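Local atomic coordinates of ICChI, a glycosylated chitinase (Ipomoea carnea, PDB entry 6IDN), a protein that hydrolyses chitin and also shows lysozyme activity, as a glycosylated plant enzyme of glycosyl hydrolase family 18. Residues 176-181 / 211-216; 2-7 / 27-32. All blocks are in the same frame, centred on the assembly; numbering follows the deposited sequence.

Contact 1: 176-181 / 211-216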
loop_
_atom_site.group_PDB
_atom_site.type_symbol
_atom_site.label_atom_id
_atom_site.label_comp_id
_atom_site.label_asym_id
_atom_site.label_seq_id
_atom_site.Cartn_x
_atom_site.Cartn_y
_atom_site.Cartn_z
ATOM N N PHE A 176 9.704 6.257 -5.797
ATOM C CA PHE A 176 8.350 5.864 -5.413
ATOM C C PHE A 176 7.317 6.878 -5.886
ATOM O O PHE A 176 7.467 8.089 -5.688
ATOM C CB PHE A 176 8.267 5.625 -3.902
ATOM C CG PHE A 176 8.738 4.265 -3.528
ATOM C CD1 PHE A 176 10.090 3.992 -3.491
ATOM C CD2 PHE A 176 7.847 3.224 -3.359
ATOM C CE1 PHE A 176 10.555 2.712 -3.210
ATOM C CE2 PHE A 176 8.296 1.940 -3.074
ATOM C CZ PHE A 176 9.657 1.682 -2.999
ATOM N N ASP A 177 6.280 6.366 -6.549
ATOM C CA ASP A 177 5.168 7.185 -7.019
ATOM C C ASP A 177 4.263 7.601 -5.877
ATOM O O ASP A 177 3.712 8.700 -5.896
ATOM C CB ASP A 177 4.375 6.404 -8.060
ATOM C CG ASP A 177 5.237 6.003 -9.219
ATOM O OD1 ASP A 177 5.483 6.881 -10.078
ATOM O OD2 ASP A 177 5.727 4.849 -9.266
ATOM N N TYR A 178 4.114 6.740 -4.878
ATOM C CA TYR A 178 3.224 6.972 -3.751
ATOM C C TYR A 178 3.954 6.600 -2.480
ATOM O O TYR A 178 4.637 5.579 -2.440
ATOM C CB TYR A 178 1.933 6.110 -3.845
ATOM C CG TYR A 178 1.113 6.333 -5.098
ATOM C CD1 TYR A 178 1.361 5.578 -6.234
ATOM C CD2 TYR A 178 0.119 7.289 -5.140
ATOM C CE1 TYR A 178 0.661 5.778 -7.371
ATOM C CE2 TYR A 178 -0.614 7.486 -6.302
ATOM C CZ TYR A 178 -0.318 6.724 -7.412
ATOM O OH TYR A 178 -1.014 6.871 -8.588
ATOM N N VAL A 179 3.789 7.401 -1.439
ATOM C CA VAL A 179 4.247 7.012 -0.095
ATOM C C VAL A 179 3.095 7.383 0.834
ATOM O O VAL A 179 2.712 8.553 0.907
ATOM C CB VAL A 179 5.549 7.705 0.346
ATOM C CG1 VAL A 179 5.830 7.342 1.809
ATOM C CG2 VAL A 179 6.710 7.253 -0.554
ATOM N N TRP A 180 2.491 6.390 1.499
ATOM C CA TRP A 180 1.458 6.638 2.504
ATOM C C TRP A 180 2.074 6.394 3.862
ATOM O O TRP A 180 2.396 5.257 4.206
ATOM C CB TRP A 180 0.217 5.765 2.290
ATOM C CG TRP A 180 0.431 4.479 1.549
ATOM C CD1 TRP A 180 0.991 3.333 2.032
ATOM C CD2 TRP A 180 0.022 4.197 0.217
ATOM N NE1 TRP A 180 0.982 2.355 1.069
ATOM C CE2 TRP A 180 0.369 2.851 -0.044
ATOM C CE3 TRP A 180 -0.631 4.940 -0.777
ATOM C CZ2 TRP A 180 0.138 2.253 -1.256
ATOM C CZ3 TRP A 180 -0.878 4.313 -2.018
ATOM C CH2 TRP A 180 -0.485 2.987 -2.222
ATOM N N VAL A 181 2.243 7.459 4.630
ATOM C CA VAL A 181 2.890 7.393 5.936
ATOM C C VAL A 181 1.854 6.996 6.974
ATOM O O VAL A 181 0.802 7.637 7.091
ATOM C CB VAL A 181 3.545 8.733 6.291
ATOM C CG1 VAL A 181 4.284 8.596 7.606
ATOM C CG2 VAL A 181 4.485 9.182 5.174
ATOM N N THR A 211 8.936 11.993 -3.453
ATOM C CA THR A 211 7.884 11.137 -3.981
ATOM C C THR A 211 6.901 12.035 -4.707
ATOM O O THR A 211 6.766 13.210 -4.366
ATOM C CB THR A 211 7.174 10.334 -2.881
ATOM O OG1 THR A 211 6.232 9.437 -3.488
ATOM C CG2 THR A 211 6.419 11.251 -1.911
ATOM N N ASP A 212 6.228 11.487 -5.723
ATOM C CA ASP A 212 5.291 12.323 -6.468
ATOM C C ASP A 212 4.021 12.602 -5.671
ATOM O O ASP A 212 3.433 13.681 -5.809
ATOM C CB ASP A 212 4.944 11.672 -7.805
ATOM C CG ASP A 212 6.033 11.871 -8.834
ATOM O OD1 ASP A 212 6.571 12.998 -8.911
ATOM O OD2 ASP A 212 6.348 10.906 -9.562
ATOM N N ASP A 213 3.588 11.658 -4.839
ATOM C CA ASP A 213 2.353 11.808 -4.073
ATOM C C ASP A 213 2.581 11.315 -2.656
ATOM O O ASP A 213 2.916 10.144 -2.454
ATOM C CB ASP A 213 1.193 11.028 -4.705
ATOM C CG ASP A 213 0.649 11.685 -5.965
ATOM O OD1 ASP A 213 0.487 12.926 -5.995
ATOM O OD2 ASP A 213 0.340 10.943 -6.920
ATOM N N LEU A 214 2.369 12.199 -1.686
ATOM C CA LEU A 214 2.525 11.888 -0.271
ATOM C C LEU A 214 1.133 11.809 0.351
ATOM O O LEU A 214 0.346 12.758 0.239
ATOM C CB LEU A 214 3.387 12.960 0.405
ATOM C CG LEU A 214 3.741 12.746 1.877
ATOM C CD1 LEU A 214 4.695 11.558 2.039
ATOM C CD2 LEU A 214 4.339 14.036 2.494
ATOM N N PHE A 215 0.820 10.664 0.966
ATOM C CA PHE A 215 -0.498 10.381 1.514
ATOM C C PHE A 215 -0.409 10.296 3.033
ATOM O O PHE A 215 0.587 9.818 3.586
ATOM C CB PHE A 215 -1.063 9.042 1.007
ATOM C CG PHE A 215 -1.714 9.079 -0.369
ATOM C CD1 PHE A 215 -1.011 9.484 -1.489
ATOM C CD2 PHE A 215 -3.015 8.619 -0.530
ATOM C CE1 PHE A 215 -1.598 9.451 -2.756
ATOM C CE2 PHE A 215 -3.626 8.584 -1.791
ATOM C CZ PHE A 215 -2.913 9.016 -2.908
ATOM N N LEU A 216 -1.480 10.715 3.694
ATOM C CA LEU A 216 -1.647 10.546 5.135
ATOM C C LEU A 216 -2.333 9.207 5.393
ATOM O O LEU A 216 -3.498 9.031 5.037
ATOM C CB LEU A 216 -2.478 11.699 5.694
ATOM C CG LEU A 216 -2.764 11.650 7.197
ATOM C CD1 LEU A 216 -1.537 12.141 7.944
ATOM C CD2 LEU A 216 -3.958 12.522 7.546
HETATM O O HOH W 1 2.380 9.492 -8.383
HETATM O O HOH W 2 3.718 9.052 -10.578
#
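Trp180 and Phe215 meet across two adjacent parallel strands of the TIM barrel, 178-181 and 213-216, which helix 196-206 joins into a beta-alpha-beta unit. The parallel pairing is evident from its alternating bonds: Val179 N gives to Asp213 O (3.1 Å), Phe215 N to Val179 O (2.8 Å) and Val181 N to Phe215 O (3.1 Å). Tyr178, Trp180, Asp213 and Phe215 share one face of the sheet. There the six-membered ring of Trp180 turns its edge to the face of Phe215 with the planes at 87°, a T-shaped pair. Trp180 reaches this pose with chi1 at 25°, well off a staggered value, while its NE1 makes a weak hydrogen bond to Asp123. Phe215 lies alongside Tyr178, its CE1 near the tyrosine plane and 3.6 Å from Tyr178 CD2. On the other face, turned toward helix 196-206, Val181 CG2 packs against Leu214 CD1 at 3.9 Å. Toward the N-terminal ends of the two segments the carboxylates of Asp177 and Asp212 run side by side, OD1 to OD2 4.1 Å; a water hydrogen-bonded to Asp177 OD1 and weakly to Asp212 OD2 bridges these like charges, and Leu154 N is the partner of Asp177 OD2. With OG1 anti to its own nitrogen (chi1 -175°), Thr211 donates to the Phe176 carbonyl: its OG1 sits 2.9 Å from Phe176 O, above the carbonyl plane rather than on a lone pair.

Contact 2: 2-7 / 27-32; sequences EIAIYW and IINIGF
Ile5 and Asn29 each take part in two backbone bonds between strands 2-7 and 27-32, whose segment axes run 24° from parallel. Ile5 N gives to Ile27 O (3.0 Å), Asn29 N to Ile5 O (2.8 Å), Trp7 N to Asn29 O (2.8 Å) and Gly31 N to Trp7 O (3.0 Å); a weak bond from Ile27 N to Ile3 O precedes them. The ring contacts centre on Tyr6. Asn29, its CG anti to the carbonyl carbon (chi1 -63°), slants over one face of that ring: CB makes a CH-pi contact 3.8 Å from the Tyr6 centroid, and ND2 lies 3.5 Å from Tyr6 CZ. Phe32, which follows a cis peptide bond, brings CE1 to 3.9 Å from Tyr6 CE2. Tyr6 OH is hydrogen-bonded to Asp123 OD2. Replacing Tyr6 by an alanine would probably leave Asn29 without its aromatic cover and Asp123 without its hydroxyl partner. Aliphatic contacts occur on both faces: Ala4 CB meets Ile27 CB beside Tyr6, and Ile5 CG2 meets Ile28 CD1 on the other, where Trp7 runs alongside Ile30. Ala4, Tyr6, Ile27 and Asn29 face the barrel interior, Trp7 and Ile28 helix 16-21, in the first beta-alpha-beta crossover of a family 18 TIM barrel.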
loop_
_atom_site.group_PDB
_atom_site.type_symbol
_atom_site.label_atom_id
_atom_site.label_comp_id
_atom_site.label_asym_id
_atom_site.label_seq_id
_atom_site.Cartn_x
_atom_site.Cartn_y
_atom_site.Cartn_z
ATOM N N GLU A 2 -6.881 11.795 -3.487
ATOM C CA GLU A 2 -7.322 10.422 -3.690
ATOM C C GLU A 2 -7.418 9.703 -2.349
ATOM O O GLU A 2 -6.814 10.111 -1.356
ATOM C CB GLU A 2 -6.356 9.658 -4.608
ATOM C CG GLU A 2 -6.338 10.166 -6.037
ATOM C CD GLU A 2 -5.438 9.332 -6.933
ATOM O OE1 GLU A 2 -4.248 9.169 -6.609
ATOM O OE2 GLU A 2 -5.920 8.862 -7.977
ATOM N N ILE A 3 -8.182 8.615 -2.332
ATOM C CA ILE A 3 -8.207 7.699 -1.198
ATOM C C ILE A 3 -7.693 6.344 -1.660
ATOM O O ILE A 3 -8.167 5.806 -2.666
ATOM C CB ILE A 3 -9.613 7.569 -0.586
ATOM C CG1 ILE A 3 -10.063 8.918 -0.035
ATOM C CG2 ILE A 3 -9.605 6.508 0.506
ATOM C CD1 ILE A 3 -11.435 8.891 0.619
ATOM N N ALA A 4 -6.724 5.804 -0.927
ATOM C CA ALA A 4 -6.235 4.446 -1.118
ATOM C C ALA A 4 -6.708 3.600 0.049
ATOM O O ALA A 4 -6.794 4.088 1.177
ATOM C CB ALA A 4 -4.702 4.390 -1.183
ATOM N N ILE A 5 -7.013 2.332 -0.209
ATOM C CA ILE A 5 -7.444 1.452 0.868
ATOM C C ILE A 5 -6.833 0.078 0.674
ATOM O O ILE A 5 -6.590 -0.361 -0.452
ATOM C CB ILE A 5 -8.982 1.348 0.970
ATOM C CG1 ILE A 5 -9.360 0.767 2.341
ATOM C CG2 ILE A 5 -9.548 0.505 -0.182
ATOM C CD1 ILE A 5 -10.677 1.247 2.884
ATOM N N TYR A 6 -6.598 -0.610 1.796
ATOM C CA TYR A 6 -6.143 -1.995 1.787
ATOM C C TYR A 6 -7.321 -2.964 1.761
ATOM O O TYR A 6 -8.301 -2.802 2.494
ATOM C CB TYR A 6 -5.268 -2.283 3.009
ATOM C CG TYR A 6 -3.865 -1.752 2.847
ATOM C CD1 TYR A 6 -3.571 -0.428 3.143
ATOM C CD2 TYR A 6 -2.833 -2.571 2.402
ATOM C CE1 TYR A 6 -2.302 0.072 2.974
ATOM C CE2 TYR A 6 -1.545 -2.080 2.244
ATOM C CZ TYR A 6 -1.294 -0.753 2.534
ATOM O OH TYR A 6 -0.029 -0.239 2.367
ATOM N N TRP A 7 -7.187 -3.991 0.932
ATOM C CA TRP A 7 -8.181 -5.045 0.828
ATOM C C TRP A 7 -7.458 -6.382 0.802
ATOM O O TRP A 7 -6.332 -6.483 0.307
ATOM C CB TRP A 7 -9.044 -4.866 -0.430
ATOM C CG TRP A 7 -10.037 -5.968 -0.709
ATOM C CD1 TRP A 7 -11.355 -5.967 -0.383
ATOM C CD2 TRP A 7 -9.796 -7.209 -1.405
ATOM N NE1 TRP A 7 -11.961 -7.134 -0.820
ATOM C CE2 TRP A 7 -11.018 -7.908 -1.448
ATOM C CE3 TRP A 7 -8.666 -7.792 -1.990
ATOM C CZ2 TRP A 7 -11.137 -9.155 -2.045
ATOM C CZ3 TRP A 7 -8.786 -9.031 -2.580
ATOM C CH2 TRP A 7 -10.011 -9.698 -2.606
ATOM N N ILE A 27 -7.383 3.934 -5.316
ATOM C CA ILE A 27 -6.305 2.940 -5.302
ATOM C C ILE A 27 -6.681 1.837 -4.324
ATOM O O ILE A 27 -7.141 2.119 -3.213
ATOM C CB ILE A 27 -4.956 3.563 -4.884
ATOM C CG1 ILE A 27 -4.599 4.701 -5.840
ATOM C CG2 ILE A 27 -3.877 2.518 -4.888
ATOM C CD1 ILE A 27 -3.477 5.574 -5.351
ATOM N N ILE A 28 -6.498 0.582 -4.733
ATOM C CA ILE A 28 -6.706 -0.570 -3.857
ATOM C C ILE A 28 -5.372 -1.269 -3.693
ATOM O O ILE A 28 -4.774 -1.698 -4.684
ATOM C CB ILE A 28 -7.732 -1.571 -4.418
ATOM C CG1 ILE A 28 -8.973 -0.867 -4.965
ATOM C CG2 ILE A 28 -8.106 -2.618 -3.349
ATOM C CD1 ILE A 28 -9.834 -0.263 -3.910
ATOM N N ASN A 29 -4.922 -1.417 -2.450
ATOM C CA ASN A 29 -3.747 -2.235 -2.153
ATOM C C ASN A 29 -4.221 -3.616 -1.719
ATOM O O ASN A 29 -4.835 -3.754 -0.657
ATOM C CB ASN A 29 -2.894 -1.613 -1.054
ATOM C CG ASN A 29 -2.322 -0.286 -1.446
ATOM O OD1 ASN A 29 -1.843 -0.116 -2.566
ATOM N ND2 ASN A 29 -2.345 0.667 -0.509
ATOM N N ILE A 30 -3.907 -4.638 -2.509
ATOM C CA ILE A 30 -4.277 -6.013 -2.180
ATOM C C ILE A 30 -3.143 -6.605 -1.343
ATOM O O ILE A 30 -2.032 -6.805 -1.840
ATOM C CB ILE A 30 -4.531 -6.853 -3.440
ATOM C CG1 ILE A 30 -5.703 -6.296 -4.264
ATOM C CG2 ILE A 30 -4.755 -8.331 -3.072
ATOM C CD1 ILE A 30 -6.017 -7.117 -5.527
ATOM N N GLY A 31 -3.414 -6.897 -0.077
ATOM C CA GLY A 31 -2.410 -7.456 0.824
ATOM C C GLY A 31 -2.830 -8.854 1.242
ATOM O O GLY A 31 -4.026 -9.116 1.398
ATOM N N PHE A 32 -1.857 -9.758 1.427
ATOM C CA PHE A 32 -0.417 -9.496 1.386
ATOM C C PHE A 32 0.362 -10.650 0.783
ATOM O O PHE A 32 -0.029 -11.806 0.919
ATOM C CB PHE A 32 0.142 -9.249 2.793
ATOM C CG PHE A 32 -0.258 -7.933 3.380
ATOM C CD1 PHE A 32 0.270 -6.746 2.879
ATOM C CD2 PHE A 32 -1.162 -7.878 4.426
ATOM C CE1 PHE A 32 -0.091 -5.517 3.431
ATOM C CE2 PHE A 32 -1.536 -6.661 4.973
ATOM C CZ PHE A 32 -1.006 -5.476 4.471
#

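Contact 2 closes before contact 1 opens along the chain, and their centres lie 13 Å apart within one closed sheet. Strand 250-256 pairs in parallel with both 2-7 and 213-219, bringing the late strands round to the first and completing the barrel. The contacts also meet through its interior: Trp180 CZ2 lies 3.0 Å from Asn29 ND2, Trp180 NE1 3.1 Å from Tyr6 OH, and Tyr178 CE2 3.6 Å from Ile27 CD1, all as packing. Asp123 takes the Tyr6 hydroxyl at OD2 and, weakly, Trp180 NE1 at OD1. It lies on strand 121-126, in a sequence that matches the DxxDxDxE motif of family 18, so residues of both contacts lie beside the probable catalytic motif.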